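Local coordinates for phosphate-binding protein (Xanthomonas axonopodis pv. citri, PDB 5UB3), which is a periplasmic binding protein of the phosphonate-receptor family, seen here with chloride, and probably acts as a sensor paired with a diguanylate cyclase, at residues 88-93 with 182-187; 4-9 with 58-63; 73-78 with 271-276. All blocks are in the same frame, centred on the assembly; numbering follows the deposited sequence.

How the contacts relate
Contact 2 lies in one lobe of the two-lobed periplasmic binding fold, where strands 4-8 and 62-66 run side by side. Contact 3 is next to it: helix 67-75 follows strand 62-66 in the chain, and Val63 CG2 packs on Leu73 CD1 at 3.9 Å, with the two contact centres about 20 Å apart. Contact 1 is across the chain's centre from both, about 26 Å from contact 2 and about 23 Å from contact 3 between centres. It probably lies where the chain passes between the lobes, consistent with a hinge near the ligand cleft of this family. Helix 259-277 links contacts 1 and 3, through Arg264 and residues 271-276.

Contact 1 of 3, residues 88-93 with 182-187; sequences GGLRDF and SNVDWD
Asn183 OD1 accepts the backbone N-H of His94 and also touches Phe93, 3.2 Å from Phe93 CB. The other end of the amide works through water. Asn183 ND2 donates to a water 2.9 Å away, and this water donates in turn to Asp92 O at 2.7 Å, so both ends of the amide are tied to the strand that starts at Asp92 and its rotation is fixed. CG of Asn183, set between the backbone N and the carbonyl carbon (chi1 64°), brings the amide to the strand at Phe93 CB.

Apolar contacts lie beside this polar link. Val184, whose side chain leaves toward residues 88-93, puts CG2 3.7 Å from Leu90 CD1, the two side chains passing in opposite directions, and 4.1 Å from Phe93 CB. The Phe93 ring meets Ser182 obliquely, its CD2 3.7 Å from Ser182 CB.

Ser182 is also the N-cap of the short helical turn that follows. Ser182 OG accepts Asp185 N at 2.7 Å in a nearly straight bond (171°), and Ser182 N returns a bond of 3.0 Å to Asp185 OD2, arriving from above the carboxylate plane. This reciprocal pair is a capping box; it fixes the turn that carries Asn183 and Val184, whose side chains make the contact. The other carboxylate oxygen, Asp185 OD1, forms a salt bridge with Lys164.

Residues 88-93 are consistent with a hinge crossing of the two-lobed periplasmic binding fold. Strand 92-100 pairs antiparallel with strand 178-182, whose end leads into the capped turn, and with strand 209-217, whose Val209 and Arg211 pack on Phe93. Helix 124-136 borders the contact through Thr124 and Ser125, and Asp92 forms a salt bridge with Arg264 of helix 259-277.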
ATOM      1  N   GLY A  88      -6.295 -11.614   0.063  1.00 22.29           N
ATOM      2  CA  GLY A  88      -5.982 -12.864  -0.626  1.00 24.16           C
ATOM      3  C   GLY A  88      -5.445 -13.973   0.241  1.00 23.17           C
ATOM      4  O   GLY A  88      -4.521 -14.637  -0.164  1.00 24.31           O
ATOM      5  N   GLY A  89      -5.969 -14.128   1.444  1.00 21.63           N
ATOM      6  CA  GLY A  89      -5.469 -15.100   2.393  1.00 24.28           C
ATOM      7  C   GLY A  89      -4.139 -14.800   3.084  1.00 25.78           C
ATOM      8  O   GLY A  89      -3.655 -15.625   3.863  1.00 25.97           O
ATOM      9  N   LEU A  90      -3.531 -13.643   2.833  1.00 23.47           N
ATOM     10  CA  LEU A  90      -2.201 -13.336   3.382  1.00 23.24           C
ATOM     11  C   LEU A  90      -2.318 -12.148   4.286  1.00 22.87           C
ATOM     12  O   LEU A  90      -2.819 -11.083   3.892  1.00 21.10           O
ATOM     13  CB  LEU A  90      -1.232 -12.988   2.243  1.00 23.53           C
ATOM     14  CG  LEU A  90      -1.044 -14.078   1.202  1.00 25.16           C
ATOM     15  CD1 LEU A  90      -0.201 -13.583   0.061  1.00 26.77           C
ATOM     16  CD2 LEU A  90      -0.420 -15.326   1.822  1.00 26.92           C
ATOM     17  N   ARG A  91      -1.817 -12.323   5.480  1.00 22.10           N
ATOM     18  CA  ARG A  91      -1.731 -11.233   6.403  1.00 23.91           C
ATOM     19  C   ARG A  91      -0.554 -10.312   6.164  1.00 22.31           C
ATOM     20  O   ARG A  91      -0.621  -9.156   6.583  1.00 21.58           O
ATOM     21  CB  ARG A  91      -1.535 -11.807   7.758  1.00 26.71           C
ATOM     22  CG  ARG A  91      -2.768 -12.495   8.288  1.00 33.64           C
ATOM     23  CD  ARG A  91      -2.446 -12.597   9.756  1.00 36.45           C
ATOM     24  NE  ARG A  91      -3.405 -13.280  10.534  1.00 43.30           N
ATOM     25  CZ  ARG A  91      -3.151 -13.625  11.791  1.00 47.28           C
ATOM     26  NH1 ARG A  91      -1.984 -13.286  12.367  1.00 47.18           N
ATOM     27  NH2 ARG A  91      -4.082 -14.264  12.492  1.00 52.06           N
ATOM     28  N   ASP A  92       0.541 -10.872   5.613  1.00 20.15           N
ATOM     29  CA  ASP A  92       1.823 -10.164   5.454  1.00 19.63           C
ATOM     30  C   ASP A  92       2.187 -10.083   3.999  1.00 18.43           C
ATOM     31  O   ASP A  92       1.681 -10.831   3.137  1.00 21.33           O
ATOM     32  CB  ASP A  92       2.970 -10.896   6.176  1.00 21.82           C
ATOM     33  CG  ASP A  92       2.965 -10.711   7.680  1.00 22.46           C
ATOM     34  OD1 ASP A  92       2.054 -10.066   8.285  1.00 23.12           O
ATOM     35  OD2 ASP A  92       3.953 -11.180   8.311  1.00 20.52           O
ATOM     36  N   PHE A  93       3.071  -9.153   3.712  1.00 17.62           N
ATOM     37  CA  PHE A  93       3.783  -9.190   2.472  1.00 17.85           C
ATOM     38  C   PHE A  93       5.181  -8.602   2.624  1.00 17.00           C
ATOM     39  O   PHE A  93       5.505  -8.080   3.672  1.00 16.61           O
ATOM     40  CB  PHE A  93       2.927  -8.589   1.359  1.00 19.27           C
ATOM     41  CG  PHE A  93       2.750  -7.079   1.399  1.00 17.33           C
ATOM     42  CD1 PHE A  93       3.095  -6.289   2.498  1.00 16.63           C
ATOM     43  CD2 PHE A  93       2.215  -6.468   0.272  1.00 19.00           C
ATOM     44  CE1 PHE A  93       2.918  -4.925   2.483  1.00 18.00           C
ATOM     45  CE2 PHE A  93       2.023  -5.081   0.229  1.00 18.31           C
ATOM     46  CZ  PHE A  93       2.389  -4.314   1.334  1.00 17.51           C
ATOM     47  N   SER A 182       5.796  -6.079  -4.530  1.00 18.93           N
ATOM     48  CA  SER A 182       5.526  -7.003  -3.409  1.00 18.57           C
ATOM     49  C   SER A 182       5.680  -8.436  -3.921  1.00 19.06           C
ATOM     50  O   SER A 182       5.551  -8.734  -5.108  1.00 17.90           O
ATOM     51  CB  SER A 182       4.086  -6.878  -2.845  1.00 17.52           C
ATOM     52  OG  SER A 182       3.203  -7.525  -3.725  1.00 17.46           O
ATOM     53  N   ASN A 183       5.900  -9.335  -2.989  1.00 19.19           N
ATOM     54  CA  ASN A 183       5.936 -10.747  -3.296  1.00 19.77           C
ATOM     55  C   ASN A 183       4.635 -11.222  -3.847  1.00 20.45           C
ATOM     56  O   ASN A 183       4.604 -12.100  -4.633  1.00 21.13           O
ATOM     57  CB  ASN A 183       6.296 -11.531  -2.061  1.00 19.84           C
ATOM     58  CG  ASN A 183       5.257 -11.396  -0.970  1.00 20.15           C
ATOM     59  OD1 ASN A 183       4.832 -10.305  -0.569  1.00 16.81           O
ATOM     60  ND2 ASN A 183       4.815 -12.534  -0.508  1.00 21.18           N
ATOM     61  N   VAL A 184       3.543 -10.568  -3.485  1.00 23.05           N
ATOM     62  CA  VAL A 184       2.225 -10.931  -4.022  1.00 23.48           C
ATOM     63  C   VAL A 184       2.061 -10.470  -5.461  1.00 23.70           C
ATOM     64  O   VAL A 184       1.559 -11.209  -6.352  1.00 22.88           O
ATOM     65  CB  VAL A 184       1.110 -10.317  -3.186  1.00 23.45           C
ATOM     66  CG1 VAL A 184      -0.255 -10.764  -3.717  1.00 24.93           C
ATOM     67  CG2 VAL A 184       1.278 -10.717  -1.742  1.00 25.27           C
ATOM     68  N   ASP A 185       2.503  -9.245  -5.704  1.00 23.10           N
ATOM     69  CA  ASP A 185       2.545  -8.707  -7.041  1.00 24.05           C
ATOM     70  C   ASP A 185       3.298  -9.590  -8.005  1.00 24.56           C
ATOM     71  O   ASP A 185       2.870  -9.763  -9.133  1.00 22.85           O
ATOM     72  CB  ASP A 185       3.272  -7.377  -7.058  1.00 26.03           C
ATOM     73  CG  ASP A 185       2.545  -6.286  -6.363  1.00 25.35           C
ATOM     74  OD1 ASP A 185       1.307  -6.298  -6.213  1.00 28.66           O
ATOM     75  OD2 ASP A 185       3.256  -5.334  -6.014  1.00 28.64           O
ATOM     76  N   TRP A 186       4.406 -10.167  -7.547  1.00 25.15           N
ATOM     77  CA  TRP A 186       5.215 -11.063  -8.328  1.00 25.23           C
ATOM     78  C   TRP A 186       4.409 -12.189  -8.987  1.00 28.18           C
ATOM     79  O   TRP A 186       4.729 -12.607 -10.085  1.00 27.73           O
ATOM     80  CB  TRP A 186       6.265 -11.663  -7.423  1.00 24.27           C
ATOM     81  CG  TRP A 186       7.307 -12.514  -8.093  1.00 25.44           C
ATOM     82  CD1 TRP A 186       7.483 -13.861  -7.936  1.00 25.08           C
ATOM     83  CD2 TRP A 186       8.366 -12.066  -8.996  1.00 23.12           C
ATOM     84  NE1 TRP A 186       8.566 -14.269  -8.674  1.00 24.56           N
ATOM     85  CE2 TRP A 186       9.127 -13.195  -9.323  1.00 23.86           C
ATOM     86  CE3 TRP A 186       8.723 -10.821  -9.539  1.00 26.02           C
ATOM     87  CZ2 TRP A 186      10.248 -13.134 -10.174  1.00 24.43           C
ATOM     88  CZ3 TRP A 186       9.851 -10.744 -10.386  1.00 24.92           C
ATOM     89  CH2 TRP A 186      10.590 -11.904 -10.695  1.00 24.89           C
ATOM     90  N   ASP A 187       3.393 -12.689  -8.283  1.00 26.96           N
ATOM     91  CA  ASP A 187       2.578 -13.829  -8.717  1.00 29.72           C
ATOM     92  C   ASP A 187       1.241 -13.385  -9.283  1.00 30.50           C
ATOM     93  O   ASP A 187       0.387 -14.214  -9.624  1.00 33.41           O
ATOM     94  CB  ASP A 187       2.384 -14.816  -7.534  1.00 31.93           C
ATOM     95  CG  ASP A 187       3.662 -15.587  -7.214  1.00 33.58           C
ATOM     96  OD1 ASP A 187       4.386 -15.961  -8.150  1.00 38.78           O
ATOM     97  OD2 ASP A 187       3.994 -15.754  -6.045  1.00 39.09           O
TER
HETATM   98  O   HOH W   1       3.101 -12.690   1.880  1.00 15.36           O

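Contact 2 of 3, residues 4-9 with 58-63; sequences VLVLGR and GRVDWV
Leu7 and Trp62, a bridged parallel pair, leave the sheet on the same face; with CG anti to the backbone N in both (chi1 163° and 160°), Leu7 CD1 is brought over the indole. It lies 3.7 Å from the centroid of the Trp62 six-membered ring and 12° off its normal, a CH-pi contact. Leu5 CD2 adds an oblique contact with Trp62 CE3 at 3.9 Å.

Gly8 pairs likewise with Val63, and Gly8 N donates to Trp62 O at 2.7 Å. Val6 O is gripped twice, by Asp61 N at 2.9 Å and, weakly, by Trp62 N at 3.1 Å. Ahead of the regular pairing a side chain replaces the backbone partner: Asp61 OD2 accepts Val6 N at 2.8 Å through its anti lone pair. Val6 CG1 packs against Arg59 O at 3.3 Å.

Asp61 OD1 takes a salt bridge from Arg217, and Trp62 NE1 donates to Glu214, both from strand 209-217 beyond strand 62-66. The parallel strands 39-42, 4-8 and 62-66 form part of the sheet of one lobe of the periplasmic binding protein fold; helix 14-28 packs on Leu5 and Leu7, and helix 48-56 on Val60 and Val63.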
ATOM      1  N   VAL A   4     -23.389  10.574   7.421  1.00 25.35           N
ATOM      2  CA  VAL A   4     -22.810   9.898   6.310  1.00 27.06           C
ATOM      3  C   VAL A   4     -21.512   9.201   6.734  1.00 24.22           C
ATOM      4  O   VAL A   4     -20.713   9.776   7.500  1.00 22.35           O
ATOM      5  CB  VAL A   4     -22.430  10.911   5.212  1.00 26.57           C
ATOM      6  CG1 VAL A   4     -21.960  10.167   3.997  1.00 29.08           C
ATOM      7  CG2 VAL A   4     -23.611  11.826   4.877  1.00 31.40           C
ATOM      8  N   LEU A   5     -21.315   7.985   6.215  1.00 21.84           N
ATOM      9  CA  LEU A   5     -20.012   7.277   6.313  1.00 20.53           C
ATOM     10  C   LEU A   5     -19.309   7.339   4.972  1.00 20.19           C
ATOM     11  O   LEU A   5     -19.831   6.889   3.973  1.00 20.05           O
ATOM     12  CB  LEU A   5     -20.204   5.812   6.712  1.00 19.80           C
ATOM     13  CG  LEU A   5     -18.944   4.973   6.873  1.00 19.40           C
ATOM     14  CD1 LEU A   5     -18.179   5.499   8.072  1.00 20.41           C
ATOM     15  CD2 LEU A   5     -19.275   3.500   7.079  1.00 20.94           C
ATOM     16  N   VAL A   6     -18.125   7.912   4.959  1.00 19.81           N
ATOM     17  CA  VAL A   6     -17.364   8.059   3.733  1.00 20.51           C
ATOM     18  C   VAL A   6     -16.166   7.092   3.707  1.00 17.66           C
ATOM     19  O   VAL A   6     -15.286   7.178   4.560  1.00 15.39           O
ATOM     20  CB  VAL A   6     -16.863   9.530   3.562  1.00 18.65           C
ATOM     21  CG1 VAL A   6     -16.316   9.661   2.165  1.00 19.72           C
ATOM     22  CG2 VAL A   6     -18.020  10.502   3.763  1.00 18.23           C
ATOM     23  N   LEU A   7     -16.140   6.208   2.719  1.00 17.36           N
ATOM     24  CA  LEU A   7     -15.101   5.185   2.592  1.00 17.17           C
ATOM     25  C   LEU A   7     -14.209   5.665   1.488  1.00 18.47           C
ATOM     26  O   LEU A   7     -14.681   6.161   0.443  1.00 16.02           O
ATOM     27  CB  LEU A   7     -15.686   3.831   2.231  1.00 17.24           C
ATOM     28  CG  LEU A   7     -14.837   2.674   1.671  1.00 17.19           C
ATOM     29  CD1 LEU A   7     -13.734   2.193   2.577  1.00 18.26           C
ATOM     30  CD2 LEU A   7     -15.772   1.531   1.333  1.00 19.08           C
ATOM     31  N   GLY A   8     -12.913   5.488   1.683  1.00 17.65           N
ATOM     32  CA  GLY A   8     -11.999   5.918   0.650  1.00 19.30           C
ATOM     33  C   GLY A   8     -10.781   5.025   0.548  1.00 20.04           C
ATOM     34  O   GLY A   8     -10.673   4.042   1.215  1.00 19.61           O
ATOM     35  N   ARG A   9      -9.876   5.433  -0.328  1.00 20.69           N
ATOM     36  CA  ARG A   9      -8.530   4.946  -0.390  1.00 22.41           C
ATOM     37  C   ARG A   9      -7.753   5.918  -1.275  1.00 21.41           C
ATOM     38  O   ARG A   9      -8.319   6.706  -2.040  1.00 19.77           O
ATOM     39  CB  ARG A   9      -8.414   3.526  -1.010  1.00 25.23           C
ATOM     40  CG  ARG A   9      -8.894   3.435  -2.451  1.00 27.58           C
ATOM     41  CD  ARG A   9      -8.409   2.142  -3.095  1.00 32.54           C
ATOM     42  NE  ARG A   9      -6.990   2.193  -3.395  1.00 34.55           N
ATOM     43  CZ  ARG A   9      -6.326   1.269  -4.086  1.00 41.56           C
ATOM     44  NH1 ARG A   9      -6.962   0.213  -4.568  1.00 45.51           N
ATOM     45  NH2 ARG A   9      -5.021   1.383  -4.283  1.00 36.20           N
ATOM     46  N   GLY A  58     -12.362  15.721   7.983  1.00 19.59           N
ATOM     47  CA  GLY A  58     -13.621  14.946   8.136  1.00 20.51           C
ATOM     48  C   GLY A  58     -14.346  14.637   6.834  1.00 21.05           C
ATOM     49  O   GLY A  58     -15.508  14.342   6.850  1.00 18.97           O
ATOM     50  N   ARG A  59     -13.662  14.662   5.705  1.00 17.84           N
ATOM     51  CA  ARG A  59     -14.309  14.357   4.432  1.00 19.06           C
ATOM     52  C   ARG A  59     -14.252  12.889   4.099  1.00 17.34           C
ATOM     53  O   ARG A  59     -14.974  12.455   3.227  1.00 17.04           O
ATOM     54  CB  ARG A  59     -13.665  15.128   3.266  1.00 19.50           C
ATOM     55  CG  ARG A  59     -13.550  16.634   3.523  1.00 25.77           C
ATOM     56  CD  ARG A  59     -14.883  17.327   3.544  1.00 28.54           C
ATOM     57  NE  ARG A  59     -14.651  18.805   3.588  1.00 39.77           N
ATOM     58  CZ  ARG A  59     -14.532  19.510   4.715  1.00 38.98           C
ATOM     59  NH1 ARG A  59     -14.656  18.909   5.902  1.00 50.31           N
ATOM     60  NH2 ARG A  59     -14.297  20.805   4.679  1.00 36.19           N
ATOM     61  N   VAL A  60     -13.324  12.169   4.705  1.00 17.39           N
ATOM     62  CA  VAL A  60     -13.267  10.756   4.616  1.00 16.63           C
ATOM     63  C   VAL A  60     -13.214  10.220   6.009  1.00 18.93           C
ATOM     64  O   VAL A  60     -12.469  10.690   6.873  1.00 21.13           O
ATOM     65  CB  VAL A  60     -12.023  10.327   3.831  1.00 16.82           C
ATOM     66  CG1 VAL A  60     -11.756   8.828   3.941  1.00 16.85           C
ATOM     67  CG2 VAL A  60     -12.196  10.749   2.357  1.00 17.53           C
ATOM     68  N   ASP A  61     -13.948   9.138   6.208  1.00 20.19           N
ATOM     69  CA  ASP A  61     -14.015   8.505   7.512  1.00 17.83           C
ATOM     70  C   ASP A  61     -13.181   7.269   7.673  1.00 16.32           C
ATOM     71  O   ASP A  61     -12.715   7.009   8.758  1.00 16.39           O
ATOM     72  CB  ASP A  61     -15.414   8.155   7.822  1.00 17.97           C
ATOM     73  CG  ASP A  61     -16.309   9.387   7.916  1.00 18.80           C
ATOM     74  OD1 ASP A  61     -16.019  10.272   8.723  1.00 20.74           O
ATOM     75  OD2 ASP A  61     -17.295   9.439   7.169  1.00 20.76           O
ATOM     76  N   TRP A  62     -13.042   6.489   6.616  1.00 17.44           N
ATOM     77  CA  TRP A  62     -12.561   5.140   6.705  1.00 17.15           C
ATOM     78  C   TRP A  62     -11.844   4.836   5.403  1.00 16.80           C
ATOM     79  O   TRP A  62     -12.367   5.131   4.334  1.00 15.71           O
ATOM     80  CB  TRP A  62     -13.750   4.218   6.965  1.00 18.53           C
ATOM     81  CG  TRP A  62     -13.557   2.768   6.631  1.00 18.86           C
ATOM     82  CD1 TRP A  62     -12.424   2.002   6.775  1.00 18.52           C
ATOM     83  CD2 TRP A  62     -14.553   1.898   6.119  1.00 18.76           C
ATOM     84  NE1 TRP A  62     -12.647   0.712   6.341  1.00 18.37           N
ATOM     85  CE2 TRP A  62     -13.955   0.606   5.964  1.00 18.60           C
ATOM     86  CE3 TRP A  62     -15.900   2.066   5.786  1.00 18.83           C
ATOM     87  CZ2 TRP A  62     -14.649  -0.484   5.414  1.00 18.43           C
ATOM     88  CZ3 TRP A  62     -16.604   0.951   5.272  1.00 18.74           C
ATOM     89  CH2 TRP A  62     -15.968  -0.289   5.088  1.00 19.48           C
ATOM     90  N   VAL A  63     -10.610   4.376   5.517  1.00 15.67           N
ATOM     91  CA  VAL A  63      -9.861   3.949   4.349  1.00 17.12           C
ATOM     92  C   VAL A  63      -9.313   2.551   4.594  1.00 17.38           C
ATOM     93  O   VAL A  63      -9.011   2.202   5.729  1.00 14.74           O
ATOM     94  CB  VAL A  63      -8.727   4.897   3.986  1.00 16.92           C
ATOM     95  CG1 VAL A  63      -9.226   6.305   3.661  1.00 16.93           C
ATOM     96  CG2 VAL A  63      -7.671   4.893   5.084  1.00 17.23           C
TER
HETATM   97  O   HOH W   2     -18.699  11.648   7.306  1.00 34.26           O

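Contact 3 of 3, residues 73-78 with 271-276; sequences LEQRGS and GVQRVR
Arg276 NH1 donates to Gln75 OE1 at 2.9 Å, and the bond lies in the carbonyl plane, on a lone pair of the amide oxygen. Amide and guanidinium are nearly coplanar, their planes 16° apart, so the oxygen meets the guanidinium at its edge. The other end of the amide, Gln75 NE2, packs on Val272 CG1 at 3.5 Å. Over one face of the Arg276 guanidinium lies that of Arg76, an offset stack of two like charges with centres 4.1 Å apart and planes at 29°; Arg76 NH2 and Arg276 NH2 approach to 3.6 Å.

The Arg76 side of this pair sits where helix 67-75 ends in a Schellman motif. Gly77, with positive phi, donates from N to Glu74 O at 2.8 Å, and Ser78 N to Leu73 O at 3.3 Å, while the partner segment is continuous helix.

Further out, Gln75 NE2 is hydrogen-bonded to Ser269 OG, about two turns before Arg276 on helix 259-277, which helps to orient the amide. The Arg276 chain bends at chi3 (72°) to bring its head to Gln75, and its side chain also touches Leu72, as does Val272. Arg76 rests on Arg49 and Ser52 of helix 48-56, and Gly77 O accepts from Thr218 OG1.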
ATOM      1  N   LEU A  73      -0.541   8.200   6.709  1.00 16.37           N
ATOM      2  CA  LEU A  73      -1.726   8.886   7.201  1.00 16.92           C
ATOM      3  C   LEU A  73      -1.662   9.064   8.718  1.00 19.61           C
ATOM      4  O   LEU A  73      -1.915  10.163   9.213  1.00 23.76           O
ATOM      5  CB  LEU A  73      -2.991   8.168   6.810  1.00 17.02           C
ATOM      6  CG  LEU A  73      -3.223   7.898   5.330  1.00 17.96           C
ATOM      7  CD1 LEU A  73      -4.420   6.980   5.132  1.00 17.54           C
ATOM      8  CD2 LEU A  73      -3.377   9.205   4.576  1.00 17.29           C
ATOM      9  N   GLU A  74      -1.312   8.012   9.451  1.00 19.13           N
ATOM     10  CA  GLU A  74      -1.193   8.129  10.922  1.00 21.81           C
ATOM     11  C   GLU A  74      -0.149   9.179  11.311  1.00 21.96           C
ATOM     12  O   GLU A  74      -0.373   9.950  12.228  1.00 20.53           O
ATOM     13  CB  GLU A  74      -0.850   6.794  11.581  1.00 21.68           C
ATOM     14  CG  GLU A  74      -1.037   6.812  13.087  1.00 27.53           C
ATOM     15  CD  GLU A  74      -0.781   5.480  13.736  1.00 29.28           C
ATOM     16  OE1 GLU A  74      -1.562   5.035  14.588  1.00 33.19           O
ATOM     17  OE2 GLU A  74       0.259   4.938  13.447  1.00 31.36           O
ATOM     18  N   GLN A  75       0.969   9.221  10.601  1.00 21.41           N
ATOM     19  CA  GLN A  75       2.043  10.180  10.944  1.00 24.34           C
ATOM     20  C   GLN A  75       1.650  11.618  10.800  1.00 24.64           C
ATOM     21  O   GLN A  75       2.048  12.441  11.590  1.00 23.18           O
ATOM     22  CB  GLN A  75       3.271   9.967  10.089  1.00 22.02           C
ATOM     23  CG  GLN A  75       4.017   8.735  10.472  1.00 21.32           C
ATOM     24  CD  GLN A  75       5.045   8.353   9.426  1.00 21.56           C
ATOM     25  OE1 GLN A  75       5.308   9.101   8.448  1.00 18.57           O
ATOM     26  NE2 GLN A  75       5.689   7.207   9.651  1.00 21.51           N
ATOM     27  N   ARG A  76       0.878  11.899   9.768  1.00 24.66           N
ATOM     28  CA  ARG A  76       0.292  13.202   9.607  1.00 25.44           C
ATOM     29  C   ARG A  76      -0.852  13.454  10.595  1.00 26.59           C
ATOM     30  O   ARG A  76      -1.427  14.506  10.552  1.00 31.56           O
ATOM     31  CB  ARG A  76      -0.166  13.411   8.168  1.00 27.56           C
ATOM     32  CG  ARG A  76       0.995  13.383   7.183  1.00 29.21           C
ATOM     33  CD  ARG A  76       0.456  13.515   5.788  1.00 32.73           C
ATOM     34  NE  ARG A  76       1.521  13.850   4.867  1.00 38.45           N
ATOM     35  CZ  ARG A  76       2.227  12.992   4.141  1.00 45.23           C
ATOM     36  NH1 ARG A  76       2.008  11.678   4.190  1.00 51.79           N
ATOM     37  NH2 ARG A  76       3.161  13.467   3.331  1.00 48.53           N
ATOM     38  N   GLY A  77      -1.163  12.537  11.506  1.00 23.60           N
ATOM     39  CA  GLY A  77      -2.154  12.824  12.558  1.00 25.69           C
ATOM     40  C   GLY A  77      -3.614  12.724  12.147  1.00 25.50           C
ATOM     41  O   GLY A  77      -4.504  13.141  12.896  1.00 25.15           O
ATOM     42  N   SER A  78      -3.867  12.137  10.987  1.00 22.80           N
ATOM     43  CA  SER A  78      -5.164  12.201  10.376  1.00 24.40           C
ATOM     44  C   SER A  78      -6.015  10.888  10.489  1.00 22.34           C
ATOM     45  O   SER A  78      -7.234  10.905  10.267  1.00 19.78           O
ATOM     46  CB  SER A  78      -4.967  12.668   8.955  1.00 26.61           C
ATOM     47  OG  SER A  78      -4.334  11.698   8.151  1.00 32.52           O
ATOM     48  N   GLY A 271      10.109   3.259  10.180  1.00 18.91           N
ATOM     49  CA  GLY A 271      10.801   3.110   8.917  1.00 20.05           C
ATOM     50  C   GLY A 271      10.320   4.052   7.854  1.00 18.24           C
ATOM     51  O   GLY A 271      11.099   4.619   7.115  1.00 19.18           O
ATOM     52  N   VAL A 272       9.002   4.201   7.763  1.00 19.29           N
ATOM     53  CA  VAL A 272       8.385   5.181   6.875  1.00 18.76           C
ATOM     54  C   VAL A 272       8.834   6.567   7.247  1.00 19.08           C
ATOM     55  O   VAL A 272       9.125   7.347   6.357  1.00 16.64           O
ATOM     56  CB  VAL A 272       6.829   5.077   6.923  1.00 18.31           C
ATOM     57  CG1 VAL A 272       6.148   6.280   6.284  1.00 19.65           C
ATOM     58  CG2 VAL A 272       6.404   3.767   6.260  1.00 18.16           C
ATOM     59  N   GLN A 273       8.862   6.890   8.563  1.00 19.61           N
ATOM     60  CA  GLN A 273       9.250   8.242   8.970  1.00 22.02           C
ATOM     61  C   GLN A 273      10.675   8.485   8.528  1.00 20.24           C
ATOM     62  O   GLN A 273      11.021   9.555   8.092  1.00 22.81           O
ATOM     63  CB  GLN A 273       9.159   8.445  10.506  1.00 22.36           C
ATOM     64  CG  GLN A 273       9.468   9.855  10.969  1.00 24.87           C
ATOM     65  CD  GLN A 273       8.472  10.845  10.394  1.00 25.62           C
ATOM     66  OE1 GLN A 273       8.790  11.673   9.506  1.00 27.73           O
ATOM     67  NE2 GLN A 273       7.257  10.697  10.821  1.00 26.14           N
ATOM     68  N   ARG A 274      11.497   7.478   8.664  1.00 21.34           N
ATOM     69  CA  ARG A 274      12.901   7.609   8.264  1.00 21.07           C
ATOM     70  C   ARG A 274      13.025   7.864   6.789  1.00 19.57           C
ATOM     71  O   ARG A 274      13.847   8.701   6.351  1.00 19.45           O
ATOM     72  CB  ARG A 274      13.638   6.355   8.639  1.00 22.87           C
ATOM     73  CG  ARG A 274      15.109   6.394   8.333  1.00 25.12           C
ATOM     74  CD  ARG A 274      15.721   5.041   8.645  1.00 27.73           C
ATOM     75  NE  ARG A 274      17.148   5.046   8.416  1.00 27.08           N
ATOM     76  CZ  ARG A 274      17.959   4.012   8.640  1.00 27.10           C
ATOM     77  NH1 ARG A 274      17.521   2.833   9.092  1.00 30.16           N
ATOM     78  NH2 ARG A 274      19.224   4.175   8.401  1.00 28.36           N
ATOM     79  N   VAL A 275      12.234   7.139   5.995  1.00 18.36           N
ATOM     80  CA  VAL A 275      12.210   7.381   4.549  1.00 17.66           C
ATOM     81  C   VAL A 275      11.795   8.841   4.272  1.00 18.72           C
ATOM     82  O   VAL A 275      12.403   9.578   3.465  1.00 17.32           O
ATOM     83  CB  VAL A 275      11.272   6.401   3.820  1.00 17.72           C
ATOM     84  CG1 VAL A 275      11.082   6.838   2.352  1.00 17.78           C
ATOM     85  CG2 VAL A 275      11.846   4.999   3.863  1.00 18.11           C
ATOM     86  N   ARG A 276      10.755   9.251   4.974  1.00 19.80           N
ATOM     87  CA  ARG A 276      10.247  10.592   4.798  1.00 23.58           C
ATOM     88  C   ARG A 276      11.260  11.654   5.218  1.00 25.51           C
ATOM     89  O   ARG A 276      11.397  12.680   4.565  1.00 26.18           O
ATOM     90  CB  ARG A 276       9.001  10.745   5.570  1.00 23.81           C
ATOM     91  CG  ARG A 276       7.830  10.059   4.907  1.00 23.60           C
ATOM     92  CD  ARG A 276       6.620  10.335   5.745  1.00 25.20           C
ATOM     93  NE  ARG A 276       6.226  11.738   5.585  1.00 25.47           N
ATOM     94  CZ  ARG A 276       5.560  12.439   6.489  1.00 27.88           C
ATOM     95  NH1 ARG A 276       5.137  11.882   7.625  1.00 25.34           N
ATOM     96  NH2 ARG A 276       5.276  13.718   6.228  1.00 31.30           N
TER